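3-phytase (PDB 2WNH) probably removes phosphate groups from phytate (inositol hexakisphosphate) by hydrolysis, as a bacterial 3-phytase of the histidine acid phosphatase family. Local coordinates at residues L130-K135 and V288-N293; S252-Y257 and N293-R298; P183-P188 and S205-M210; R28-G33 and T51-L56. The protein carries 3 engineered substitutions. All blocks are in the same frame, centred on the assembly; numbering follows the deposited sequence.

Contact 1 (L130-K135 and V288-N293)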
loop_
_atom_site.group_PDB
_atom_site.type_symbol
_atom_site.label_atom_id
_atom_site.label_comp_id
_atom_site.label_asym_id
_atom_site.label_seq_id
_atom_site.Cartn_x
_atom_site.Cartn_y
_atom_site.Cartn_z
ATOM N N LEU B 130 29.477 -6.700 26.568
ATOM C CA LEU B 130 29.701 -5.492 25.785
ATOM C C LEU B 130 29.159 -4.248 26.483
ATOM O O LEU B 130 29.631 -3.151 26.224
ATOM C CB LEU B 130 28.983 -5.606 24.442
ATOM C CG LEU B 130 29.522 -6.599 23.415
ATOM C CD1 LEU B 130 28.503 -6.697 22.278
ATOM C CD2 LEU B 130 30.908 -6.148 22.898
ATOM N N PHE B 131 28.161 -4.437 27.345
ATOM C CA PHE B 131 27.377 -3.327 27.883
ATOM C C PHE B 131 27.441 -3.138 29.412
ATOM O O PHE B 131 27.698 -2.036 29.883
ATOM C CB PHE B 131 25.915 -3.461 27.435
ATOM C CG PHE B 131 25.739 -3.655 25.942
ATOM C CD1 PHE B 131 26.306 -2.778 25.019
ATOM C CD2 PHE B 131 24.957 -4.712 25.470
ATOM C CE1 PHE B 131 26.120 -2.973 23.641
ATOM C CE2 PHE B 131 24.743 -4.888 24.106
ATOM C CZ PHE B 131 25.334 -4.038 23.195
ATOM N N GLN B 132 27.188 -4.211 30.163
ATOM C CA GLN B 132 27.258 -4.202 31.633
ATOM C C GLN B 132 28.690 -4.532 32.031
ATOM O O GLN B 132 28.955 -5.533 32.701
ATOM C CB GLN B 132 26.278 -5.230 32.218
ATOM C CG GLN B 132 24.815 -4.776 32.184
ATOM C CD GLN B 132 24.205 -4.775 30.778
ATOM O OE1 GLN B 132 24.356 -5.742 30.036
ATOM N NE2 GLN B 132 23.519 -3.679 30.411
ATOM N N THR B 133 29.610 -3.683 31.587
ATOM C CA THR B 133 31.046 -3.936 31.735
ATOM C C THR B 133 31.527 -3.842 33.194
ATOM O O THR B 133 32.581 -4.375 33.552
ATOM C CB THR B 133 31.871 -2.996 30.831
ATOM O OG1 THR B 133 31.493 -1.632 31.079
ATOM C CG2 THR B 133 31.639 -3.340 29.374
ATOM N N ASP B 134 30.726 -3.208 34.042
ATOM C CA ASP B 134 31.043 -3.163 35.464
ATOM C C ASP B 134 30.764 -4.502 36.151
ATOM O O ASP B 134 31.032 -4.674 37.344
ATOM C CB ASP B 134 30.330 -1.986 36.146
ATOM C CG ASP B 134 28.809 -2.020 35.974
ATOM O OD1 ASP B 134 28.286 -2.790 35.133
ATOM O OD2 ASP B 134 28.127 -1.257 36.695
ATOM N N LYS B 135 30.260 -5.471 35.390
ATOM C CA LYS B 135 29.925 -6.783 35.951
ATOM C C LYS B 135 30.931 -7.882 35.573
ATOM O O LYS B 135 30.707 -9.046 35.890
ATOM C CB LYS B 135 28.498 -7.213 35.537
ATOM C CG LYS B 135 27.379 -6.224 35.881
ATOM C CD LYS B 135 27.300 -5.919 37.383
ATOM C CE LYS B 135 26.417 -4.708 37.654
ATOM N NZ LYS B 135 26.533 -4.261 39.081
ATOM N N VAL B 288 22.172 -2.052 20.699
ATOM C CA VAL B 288 21.293 -1.118 21.375
ATOM C C VAL B 288 21.606 -1.166 22.874
ATOM O O VAL B 288 21.452 -2.212 23.521
ATOM C CB VAL B 288 19.802 -1.417 21.057
ATOM C CG1 VAL B 288 18.896 -0.357 21.688
ATOM C CG2 VAL B 288 19.572 -1.435 19.505
ATOM N N ALA B 289 22.024 -0.019 23.396
ATOM C CA ALA B 289 22.469 0.074 24.789
ATOM C C ALA B 289 22.151 1.450 25.383
ATOM O O ALA B 289 21.073 2.007 25.155
ATOM C CB ALA B 289 23.964 -0.277 24.905
ATOM N N HIS B 290 23.095 2.004 26.128
ATOM C CA HIS B 290 22.807 3.134 27.019
ATOM C C HIS B 290 23.696 4.316 26.668
ATOM O O HIS B 290 24.719 4.168 25.988
ATOM C CB HIS B 290 22.943 2.680 28.494
ATOM C CG HIS B 290 22.248 1.380 28.775
ATOM N ND1 HIS B 290 20.959 1.307 29.269
ATOM C CD2 HIS B 290 22.640 0.097 28.562
ATOM C CE1 HIS B 290 20.600 0.038 29.374
ATOM N NE2 HIS B 290 21.603 -0.716 28.953
ATOM N N ASP B 291 23.293 5.504 27.111
ATOM C CA ASP B 291 24.075 6.699 26.851
ATOM C C ASP B 291 25.471 6.564 27.453
ATOM O O ASP B 291 26.431 7.044 26.878
ATOM C CB ASP B 291 23.366 7.975 27.340
ATOM C CG ASP B 291 22.815 7.872 28.773
ATOM O OD1 ASP B 291 23.095 6.908 29.528
ATOM O OD2 ASP B 291 22.087 8.805 29.150
ATOM N N THR B 292 25.566 5.888 28.598
ATOM C CA THR B 292 26.856 5.575 29.229
ATOM C C THR B 292 27.846 4.918 28.241
ATOM O O THR B 292 29.017 5.311 28.122
ATOM C CB THR B 292 26.604 4.638 30.424
ATOM O OG1 THR B 292 25.773 5.327 31.370
ATOM C CG2 THR B 292 27.923 4.268 31.123
ATOM N N ASN B 293 27.353 3.905 27.531
ATOM C CA ASN B 293 28.164 3.174 26.568
ATOM C C ASN B 293 28.597 4.055 25.397
ATOM O O ASN B 293 29.770 4.043 24.994
ATOM C CB ASN B 293 27.395 1.948 26.060
ATOM C CG ASN B 293 26.916 1.051 27.180
ATOM O OD1 ASN B 293 25.737 1.048 27.519
ATOM N ND2 ASN B 293 27.839 0.322 27.794
HETATM O O HOH W 1 30.732 -0.459 27.120
#
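The two backbones come closest at Phe131 and Asn293, whose CA atoms lie 6.7 Å apart, where a loop meets the turn joining strand 284-289 to helix 291-301. Asn293 bridges them. Asn293 ND2 donates to Phe131 O at 3.2 Å with an N-H...O angle of 156°. The donor lies in the carbonyl plane, on a lone pair, and the oxygen lies close to the plane of the Asn293 amide. A water adds a second link, donating to Leu130 O and accepting from Asn293 ND2. The amide is held at its other end as well. With CG beside the backbone N (chi1 -55°), Asn293 OD1 reaches back to accept from His290 N at 3.1 Å. His290 is the N-cap residue of helix 291-301, so the amide spans the helix start and the loop.

The Phe131 ring is sandwiched. Ala289 CB covers one face, 3.4 Å from Phe131 CD1. Leu130 CB sits over the centre of the opposite face. Gln132, the centre of an inverse gamma turn, brings Gln132 NE2 to 3.8 Å from His290 NE2, with amide and imidazole planes nearly perpendicular. Both nitrogens bond to Ser96 OG, and Gln132 OE1 takes Asp128 N.

His290 and Asp291 form the His-Asp motif of the histidine acid phosphatase family. Strand 284-289 runs parallel to strands 14-24 and 91-95 on its two sides. Helix 256-274 packs on Phe131 and Asn293 through Leu266, while helix 99-112 lies against Val288 and His290.

Contact 2 (S252-Y257 and N293-R298)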
loop_
_atom_site.group_PDB
_atom_site.type_symbol
_atom_site.label_atom_id
_atom_site.label_comp_id
_atom_site.label_asym_id
_atom_site.label_seq_id
_atom_site.Cartn_x
_atom_site.Cartn_y
_atom_site.Cartn_z
ATOM N N SER B 252 32.392 12.085 34.513
ATOM C CA SER B 252 32.054 10.696 34.795
ATOM C C SER B 252 32.399 9.785 33.614
ATOM O O SER B 252 33.529 9.308 33.492
ATOM C CB SER B 252 30.586 10.538 35.236
ATOM O OG SER B 252 29.663 11.044 34.263
ATOM N N ASN B 253 31.429 9.553 32.730
ATOM C CA ASN B 253 31.645 8.663 31.581
ATOM C C ASN B 253 32.736 9.086 30.613
ATOM O O ASN B 253 33.307 8.236 29.924
ATOM C CB ASN B 253 30.337 8.504 30.811
ATOM C CG ASN B 253 29.190 8.158 31.708
ATOM O OD1 ASN B 253 29.295 7.272 32.535
ATOM N ND2 ASN B 253 28.085 8.859 31.548
ATOM N N ASP B 254 33.008 10.380 30.526
ATOM C CA ASP B 254 33.974 10.889 29.563
ATOM C C ASP B 254 35.380 11.078 30.163
ATOM O O ASP B 254 36.242 11.678 29.540
ATOM C CB ASP B 254 33.455 12.173 28.916
ATOM C CG ASP B 254 32.221 11.923 28.048
ATOM O OD1 ASP B 254 32.142 10.851 27.391
ATOM O OD2 ASP B 254 31.323 12.784 28.017
ATOM N N VAL B 255 35.571 10.590 31.386
ATOM C CA VAL B 255 36.900 10.524 32.016
ATOM C C VAL B 255 37.649 9.366 31.337
ATOM O O VAL B 255 37.179 8.233 31.355
ATOM C CB VAL B 255 36.781 10.278 33.546
ATOM C CG1 VAL B 255 38.159 10.007 34.168
ATOM C CG2 VAL B 255 36.122 11.492 34.230
ATOM N N LEU B 256 38.812 9.664 30.760
ATOM C CA LEU B 256 39.557 8.691 29.953
ATOM C C LEU B 256 39.762 7.351 30.650
ATOM O O LEU B 256 39.480 6.301 30.080
ATOM C CB LEU B 256 40.901 9.266 29.510
ATOM C CG LEU B 256 41.647 8.374 28.514
ATOM C CD1 LEU B 256 40.797 8.111 27.254
ATOM C CD2 LEU B 256 42.964 9.005 28.130
ATOM N N TYR B 257 40.268 7.372 31.879
ATOM C CA TYR B 257 40.448 6.123 32.619
ATOM C C TYR B 257 39.189 5.247 32.599
ATOM O O TYR B 257 39.248 4.023 32.290
ATOM C CB TYR B 257 40.898 6.371 34.092
ATOM C CG TYR B 257 40.848 5.084 34.917
ATOM C CD1 TYR B 257 41.841 4.108 34.787
ATOM C CD2 TYR B 257 39.800 4.827 35.792
ATOM C CE1 TYR B 257 41.774 2.921 35.488
ATOM C CE2 TYR B 257 39.724 3.638 36.491
ATOM C CZ TYR B 257 40.737 2.691 36.348
ATOM O OH TYR B 257 40.705 1.492 37.018
ATOM N N ASN B 293 27.353 3.905 27.531
ATOM C CA ASN B 293 28.164 3.174 26.568
ATOM C C ASN B 293 28.597 4.055 25.397
ATOM O O ASN B 293 29.770 4.043 24.994
ATOM C CB ASN B 293 27.395 1.948 26.060
ATOM C CG ASN B 293 26.916 1.051 27.180
ATOM O OD1 ASN B 293 25.737 1.048 27.519
ATOM N ND2 ASN B 293 27.839 0.322 27.794
ATOM N N ILE B 294 27.656 4.813 24.839
ATOM C CA ILE B 294 27.970 5.746 23.761
ATOM C C ILE B 294 29.004 6.788 24.175
ATOM O O ILE B 294 29.947 7.043 23.439
ATOM C CB ILE B 294 26.717 6.424 23.177
ATOM C CG1 ILE B 294 25.842 5.345 22.528
ATOM C CG2 ILE B 294 27.127 7.492 22.154
ATOM C CD1 ILE B 294 24.428 5.805 22.104
ATOM N N ALA B 295 28.825 7.369 25.364
ATOM C CA ALA B 295 29.796 8.344 25.881
ATOM C C ALA B 295 31.199 7.749 26.013
ATOM O O ALA B 295 32.189 8.383 25.612
ATOM C CB ALA B 295 29.322 8.920 27.213
ATOM N N MET B 296 31.297 6.549 26.561
ATOM C CA MET B 296 32.629 5.945 26.708
ATOM C C MET B 296 33.278 5.671 25.359
ATOM O O MET B 296 34.456 5.975 25.140
ATOM C CB MET B 296 32.554 4.705 27.572
ATOM C CG MET B 296 32.283 5.051 29.027
ATOM S SD MET B 296 32.156 3.603 30.082
ATOM C CE MET B 296 30.845 2.657 29.340
ATOM N N VAL B 297 32.498 5.108 24.436
ATOM C CA VAL B 297 32.995 4.866 23.088
ATOM C C VAL B 297 33.473 6.141 22.373
ATOM O O VAL B 297 34.580 6.157 21.809
ATOM C CB VAL B 297 31.963 4.092 22.251
ATOM C CG1 VAL B 297 32.451 3.978 20.804
ATOM C CG2 VAL B 297 31.758 2.710 22.865
ATOM N N ARG B 298 32.673 7.210 22.375
ATOM C CA ARG B 298 33.085 8.434 21.697
ATOM C C ARG B 298 34.306 9.050 22.376
ATOM O O ARG B 298 35.132 9.654 21.716
ATOM C CB ARG B 298 31.941 9.460 21.536
ATOM C CG ARG B 298 31.284 9.941 22.826
ATOM C CD ARG B 298 31.866 11.262 23.370
ATOM N NE ARG B 298 31.207 11.598 24.639
ATOM C CZ ARG B 298 30.013 12.191 24.718
ATOM N NH1 ARG B 298 29.369 12.507 23.602
ATOM N NH2 ARG B 298 29.452 12.461 25.908
#
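The Arg298 guanidinium and the Asp254 carboxylate meet at the edge of the guanidinium, with their planes 53° apart. The grip is side-on and bidentate, one nitrogen to each oxygen. Arg298 NE donates to Asp254 OD1 at 3.0 Å and nearly straight, with OD1 close to the guanidinium plane. That same bond reaches OD1 from above the carboxylate plane. Arg298 NH2 donates to Asp254 OD2 at 2.8 Å, on the syn lone pair, and is more bent (144°). The tilt between the groups makes the salt bridge a skewed one.

Arg298 CG stands between the backbone N and the carbonyl carbon (chi1 59°), and the chain bends again at chi2. This folds the guanidinium back along its own helix to meet the aspartate. Asp254 OD1 also lies 3.0 Å from Ala295 O. Both are acceptors, so this approach is probably eased by Arg298 NE and Thr299 OG1, which both bond to Asp254 OD1; Thr299 OG1 also has a weak bond with Ala295 O.

Beside the ion pair there is close packing without hydrogen bonds. Asn253 CB rests on Ala295 CB at 3.8 Å, and Asn253 O faces Met296 CG at 3.5 Å. Asn253 and Asp254 are the central residues of a type I turn from Ser252 to Val255, and Val255 is the N-cap of helix 256-274.

The turn just before helix 256-274 thus rests on helix 291-301. Tyr249 of helix 243-250 touches Asp254, Ala295 and Arg298, Arg298 NH1 hydrogen-bonds to Gly313 O, and helix 143-154 packs on Val255 through Ala149 and Lys153.

Contact 3 (P183-P188 and S205-M210)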
loop_
_atom_site.group_PDB
_atom_site.type_symbol
_atom_site.label_atom_id
_atom_site.label_comp_id
_atom_site.label_asym_id
_atom_site.label_seq_id
_atom_site.Cartn_x
_atom_site.Cartn_y
_atom_site.Cartn_z
ATOM N N PRO B 183 16.963 21.037 48.963
ATOM C CA PRO B 183 18.240 20.584 49.543
ATOM C C PRO B 183 19.437 20.582 48.577
ATOM O O PRO B 183 20.500 21.121 48.914
ATOM C CB PRO B 183 17.929 19.158 50.015
ATOM C CG PRO B 183 16.480 19.160 50.272
ATOM C CD PRO B 183 15.863 20.111 49.290
ATOM N N ILE B 184 19.263 20.007 47.388
ATOM C CA ILE B 184 20.374 19.871 46.424
ATOM C C ILE B 184 21.148 21.166 46.090
ATOM O O ILE B 184 22.350 21.116 45.812
ATOM C CB ILE B 184 19.921 19.139 45.111
ATOM C CG1 ILE B 184 21.108 18.509 44.363
ATOM C CG2 ILE B 184 19.139 20.069 44.197
ATOM C CD1 ILE B 184 21.785 17.347 45.096
ATOM N N PHE B 185 20.477 22.316 46.100
ATOM C CA PHE B 185 21.142 23.555 45.682
ATOM C C PHE B 185 22.024 24.123 46.796
ATOM O O PHE B 185 22.832 25.011 46.555
ATOM C CB PHE B 185 20.133 24.575 45.129
ATOM C CG PHE B 185 19.429 24.094 43.881
ATOM C CD1 PHE B 185 18.234 23.384 43.966
ATOM C CD2 PHE B 185 19.988 24.318 42.628
ATOM C CE1 PHE B 185 17.594 22.904 42.804
ATOM C CE2 PHE B 185 19.359 23.845 41.457
ATOM C CZ PHE B 185 18.160 23.136 41.554
ATOM N N ASP B 186 21.874 23.567 47.999
ATOM C CA ASP B 186 22.718 23.915 49.146
ATOM C C ASP B 186 23.979 23.041 49.286
ATOM O O ASP B 186 24.914 23.420 50.004
ATOM C CB ASP B 186 21.908 23.844 50.451
ATOM C CG ASP B 186 20.672 24.738 50.437
ATOM O OD1 ASP B 186 20.742 25.874 49.901
ATOM O OD2 ASP B 186 19.627 24.297 50.974
ATOM N N THR B 187 24.014 21.882 48.622
ATOM C CA THR B 187 25.146 20.964 48.788
ATOM C C THR B 187 26.359 21.398 47.949
ATOM O O THR B 187 26.229 21.678 46.752
ATOM C CB THR B 187 24.775 19.456 48.543
ATOM O OG1 THR B 187 25.312 18.993 47.297
ATOM C CG2 THR B 187 23.258 19.211 48.588
ATOM N N PRO B 188 27.540 21.502 48.591
ATOM C CA PRO B 188 28.775 21.763 47.852
ATOM C C PRO B 188 29.132 20.580 46.960
ATOM O O PRO B 188 28.733 19.441 47.242
ATOM C CB PRO B 188 29.826 21.926 48.966
ATOM C CG PRO B 188 29.029 22.266 50.193
ATOM C CD PRO B 188 27.785 21.438 50.043
ATOM N N SER B 205 25.794 15.630 40.153
ATOM C CA SER B 205 25.286 14.375 39.604
ATOM C C SER B 205 23.765 14.321 39.671
ATOM O O SER B 205 23.129 13.928 38.694
ATOM C CB SER B 205 25.938 13.133 40.233
ATOM O OG SER B 205 25.632 13.022 41.611
ATOM N N VAL B 206 23.182 14.734 40.801
ATOM C CA VAL B 206 21.726 14.732 40.941
ATOM C C VAL B 206 21.097 15.826 40.070
ATOM O O VAL B 206 20.058 15.604 39.464
ATOM C CB VAL B 206 21.263 14.795 42.413
ATOM C CG1 VAL B 206 19.728 14.766 42.502
ATOM C CG2 VAL B 206 21.829 13.597 43.189
ATOM N N MET B 207 21.744 16.988 39.971
ATOM C CA MET B 207 21.281 18.008 39.031
ATOM C C MET B 207 21.216 17.470 37.607
ATOM O O MET B 207 20.264 17.752 36.872
ATOM C CB MET B 207 22.148 19.256 39.078
ATOM C CG MET B 207 21.804 20.153 40.267
ATOM S SD MET B 207 22.825 21.624 40.295
ATOM C CE MET B 207 23.798 21.319 41.761
ATOM N N ALA B 208 22.231 16.699 37.233
ATOM C CA ALA B 208 22.261 16.056 35.910
ATOM C C ALA B 208 21.094 15.073 35.739
ATOM O O ALA B 208 20.492 15.036 34.654
ATOM C CB ALA B 208 23.615 15.355 35.690
ATOM N N ASN B 209 20.777 14.300 36.782
ATOM C CA ASN B 209 19.590 13.435 36.803
ATOM C C ASN B 209 18.317 14.256 36.556
ATOM O O ASN B 209 17.398 13.810 35.864
ATOM C CB ASN B 209 19.390 12.742 38.173
ATOM C CG ASN B 209 20.417 11.666 38.490
ATOM O OD1 ASN B 209 20.646 11.361 39.677
ATOM N ND2 ASN B 209 21.018 11.062 37.462
ATOM N N MET B 210 18.243 15.439 37.176
ATOM C CA MET B 210 17.071 16.304 37.016
ATOM C C MET B 210 16.933 16.811 35.578
ATOM O O MET B 210 15.852 16.757 35.007
ATOM C CB MET B 210 17.124 17.481 38.002
ATOM C CG MET B 210 16.871 17.074 39.433
ATOM S SD MET B 210 17.014 18.541 40.503
ATOM C CE MET B 210 18.693 18.410 40.999
#
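Ile184 and Phe185 pack on one side of helix 204-219, an apolar contact that includes a Met-aromatic pair. Ile184 makes most of the contact. Its CG1 branch is anti to the backbone N (chi1 -158°), which carries Ile184 CD1 to 3.7 Å from Val206 CB. On the other branch, Ile184 CG2 meets Met210 CE at 3.6 Å. The Ile184 and Met210 side chains run antiparallel where they meet. Met207 touches both loop residues: its CG is near Ile184 CG1 and its sulfur near Phe185.

Further out, the loop's own bonds probably hold these residues in place. Residues 183-186 have helical backbone angles, and Asp186 N donates to Pro183 O. The Cys176-Cys182 disulfide ties the chain just before Pro183, and Phe185 touches Cys176. Helix 165-175 packs on Phe185 through Ile168, Leu171 and Lys172. Helix 32-42 covers Ile184 and Val206 with Ala41 and Met210 with Ile38. A backbone bond also joins Ile184 to Ala41. The contact joins the loop to helix 204-219, with helices 165-175 and 32-42 packed around it.

The Met207 sulfur approaches the Phe185 ring obliquely, 5.1 Å from SD to the centroid and 45° off the normal, with Phe185 CE2 the ring atom nearest to SD at 4.3 Å.

Contact 4 (R28-G33 and T51-L56)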
loop_
_atom_site.group_PDB
_atom_site.type_symbol
_atom_site.label_atom_id
_atom_site.label_comp_id
_atom_site.label_asym_id
_atom_site.label_seq_id
_atom_site.Cartn_x
_atom_site.Cartn_y
_atom_site.Cartn_z
ATOM N N ARG B 28 12.517 7.131 28.153
ATOM C CA ARG B 28 12.057 6.416 29.362
ATOM C C ARG B 28 11.708 7.466 30.427
ATOM O O ARG B 28 12.218 8.595 30.361
ATOM C CB ARG B 28 13.183 5.539 29.944
ATOM C CG ARG B 28 14.508 6.275 30.100
ATOM C CD ARG B 28 15.398 5.570 31.137
ATOM N NE ARG B 28 16.636 6.317 31.350
ATOM C CZ ARG B 28 16.726 7.440 32.061
ATOM N NH1 ARG B 28 15.659 7.957 32.679
ATOM N NH2 ARG B 28 17.911 8.045 32.171
ATOM N N PRO B 29 10.863 7.082 31.414
ATOM C CA PRO B 29 10.702 7.940 32.603
ATOM C C PRO B 29 11.999 7.833 33.395
ATOM O O PRO B 29 12.872 7.024 33.045
ATOM C CB PRO B 29 9.568 7.260 33.378
ATOM C CG PRO B 29 8.902 6.309 32.358
ATOM C CD PRO B 29 10.064 5.856 31.517
ATOM N N PRO B 30 12.131 8.611 34.489
ATOM C CA PRO B 30 13.311 8.421 35.338
ATOM C C PRO B 30 13.435 6.956 35.757
ATOM O O PRO B 30 12.437 6.256 35.865
ATOM C CB PRO B 30 12.992 9.293 36.583
ATOM C CG PRO B 30 11.525 9.553 36.519
ATOM C CD PRO B 30 11.214 9.624 35.039
ATOM N N THR B 31 14.642 6.477 36.026
ATOM C CA THR B 31 14.759 5.165 36.644
ATOM C C THR B 31 14.305 5.263 38.104
ATOM O O THR B 31 14.181 6.355 38.640
ATOM C CB THR B 31 16.189 4.668 36.627
ATOM O OG1 THR B 31 16.963 5.526 37.462
ATOM C CG2 THR B 31 16.776 4.712 35.204
ATOM N N ALA B 32 14.051 4.120 38.730
ATOM C CA ALA B 32 13.668 4.102 40.141
ATOM C C ALA B 32 14.687 4.856 41.000
ATOM O O ALA B 32 14.295 5.684 41.825
ATOM C CB ALA B 32 13.474 2.682 40.640
ATOM N N GLY B 33 15.979 4.596 40.771
ATOM C CA GLY B 33 17.056 5.294 41.473
ATOM C C GLY B 33 17.050 6.788 41.248
ATOM O O GLY B 33 17.193 7.569 42.210
ATOM N N THR B 51 4.154 5.002 31.780
ATOM C CA THR B 51 5.123 3.931 31.638
ATOM C C THR B 51 5.822 3.701 32.981
ATOM O O THR B 51 6.111 4.672 33.675
ATOM C CB THR B 51 6.147 4.380 30.585
ATOM O OG1 THR B 51 5.444 4.564 29.343
ATOM C CG2 THR B 51 7.235 3.357 30.382
ATOM N N HIS B 52 6.097 2.440 33.332
ATOM C CA HIS B 52 6.910 2.141 34.536
ATOM C C HIS B 52 8.271 2.850 34.493
ATOM O O HIS B 52 8.910 2.902 33.451
ATOM C CB HIS B 52 7.134 0.638 34.664
ATOM C CG HIS B 52 5.864 -0.133 34.786
ATOM N ND1 HIS B 52 5.071 -0.076 35.913
ATOM C CD2 HIS B 52 5.224 -0.943 33.913
ATOM C CE1 HIS B 52 4.002 -0.834 35.732
ATOM N NE2 HIS B 52 4.073 -1.374 34.528
ATOM N N ASP B 53 8.740 3.354 35.636
ATOM C CA ASP B 53 10.073 3.978 35.701
ATOM C C ASP B 53 11.139 3.116 35.042
ATOM O O ASP B 53 11.173 1.890 35.237
ATOM C CB ASP B 53 10.496 4.242 37.160
ATOM C CG ASP B 53 9.786 5.441 37.766
ATOM O OD1 ASP B 53 9.163 6.223 37.013
ATOM O OD2 ASP B 53 9.883 5.616 39.007
ATOM N N GLY B 54 11.975 3.753 34.228
ATOM C CA GLY B 54 13.061 3.036 33.533
ATOM C C GLY B 54 12.719 2.196 32.299
ATOM O O GLY B 54 13.630 1.634 31.677
ATOM N N GLU B 55 11.433 2.088 31.945
ATOM C CA GLU B 55 11.027 1.304 30.748
ATOM C C GLU B 55 10.796 2.215 29.541
ATOM O O GLU B 55 10.681 3.438 29.694
ATOM C CB GLU B 55 9.817 0.412 31.049
ATOM C CG GLU B 55 10.130 -0.608 32.137
ATOM C CD GLU B 55 9.058 -1.665 32.318
ATOM O OE1 GLU B 55 8.044 -1.677 31.582
ATOM O OE2 GLU B 55 9.240 -2.506 33.223
ATOM N N LEU B 56 10.787 1.637 28.331
ATOM C CA LEU B 56 10.617 2.464 27.121
ATOM C C LEU B 56 9.141 2.899 27.034
ATOM O O LEU B 56 8.226 2.060 27.098
ATOM C CB LEU B 56 10.988 1.674 25.862
ATOM C CG LEU B 56 10.834 2.411 24.514
ATOM C CD1 LEU B 56 11.892 3.482 24.356
ATOM C CD2 LEU B 56 10.911 1.426 23.323
#
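Arg28 and Pro30 belong to the RHGxRxP signature of histidine acid phosphatases, which in relatives helps form the phosphate site, and the chain around them leans on a type II turn from His52 to Glu55. Glu55 O sits against the signature, 3.1 Å from Pro29 CD and 3.3 Å from Arg28 CA, the latter a CA-H...O contact. At the neighbouring ring atom, Pro29 CG lies 3.5 Å from Thr51 O, so backbone oxygens crowd the CG-CD edge of the ring. Pro30 O faces Asp53 CB at 3.1 Å. Gly54 takes the third turn position with positive phi (78°), close to Thr31.

The Arg28 chain runs extended from CG to NE, and Arg28 NH1 turns back to donate to Pro29 O at 3.0 Å. The donor comes from above that carbonyl plane, while the oxygen lies in the guanidinium plane. Asp53 OD2 forms a salt bridge with Arg35.

His52 and Glu55 pair with Glu55 and His52 of the second subunit, so the turn lies at a subunit interface. Thr31 OG1 caps helix 32-42 at Asn34 N. Helix 99-112 contacts the turn through Gln99 and Arg100, and helix 204-219 packs on Arg28 and Pro30.

Contacts 1 and 2 form one central unit. They share Asn293 and helix 291-301, and Thr292 of contact 1 touches Asn253 of contact 2. Contact 3 is also buried, but its centre lies about 23 Å from the centre of the chain. Contact 4 is the most exposed and alone reaches another subunit. Contact 1 relies on hydrogen bonds of a side-chain amide and a ring between aliphatic groups, contact 2 on a salt bridge, contact 3 on apolar and sulfur packing, contact 4 on prolines against carbonyls. Helix 204-219 serves contact 3 and packs on Arg28 and Pro30 of contact 4. Contact 1 holds the His-Asp motif and contact 4 the end of the RHGxRxP signature.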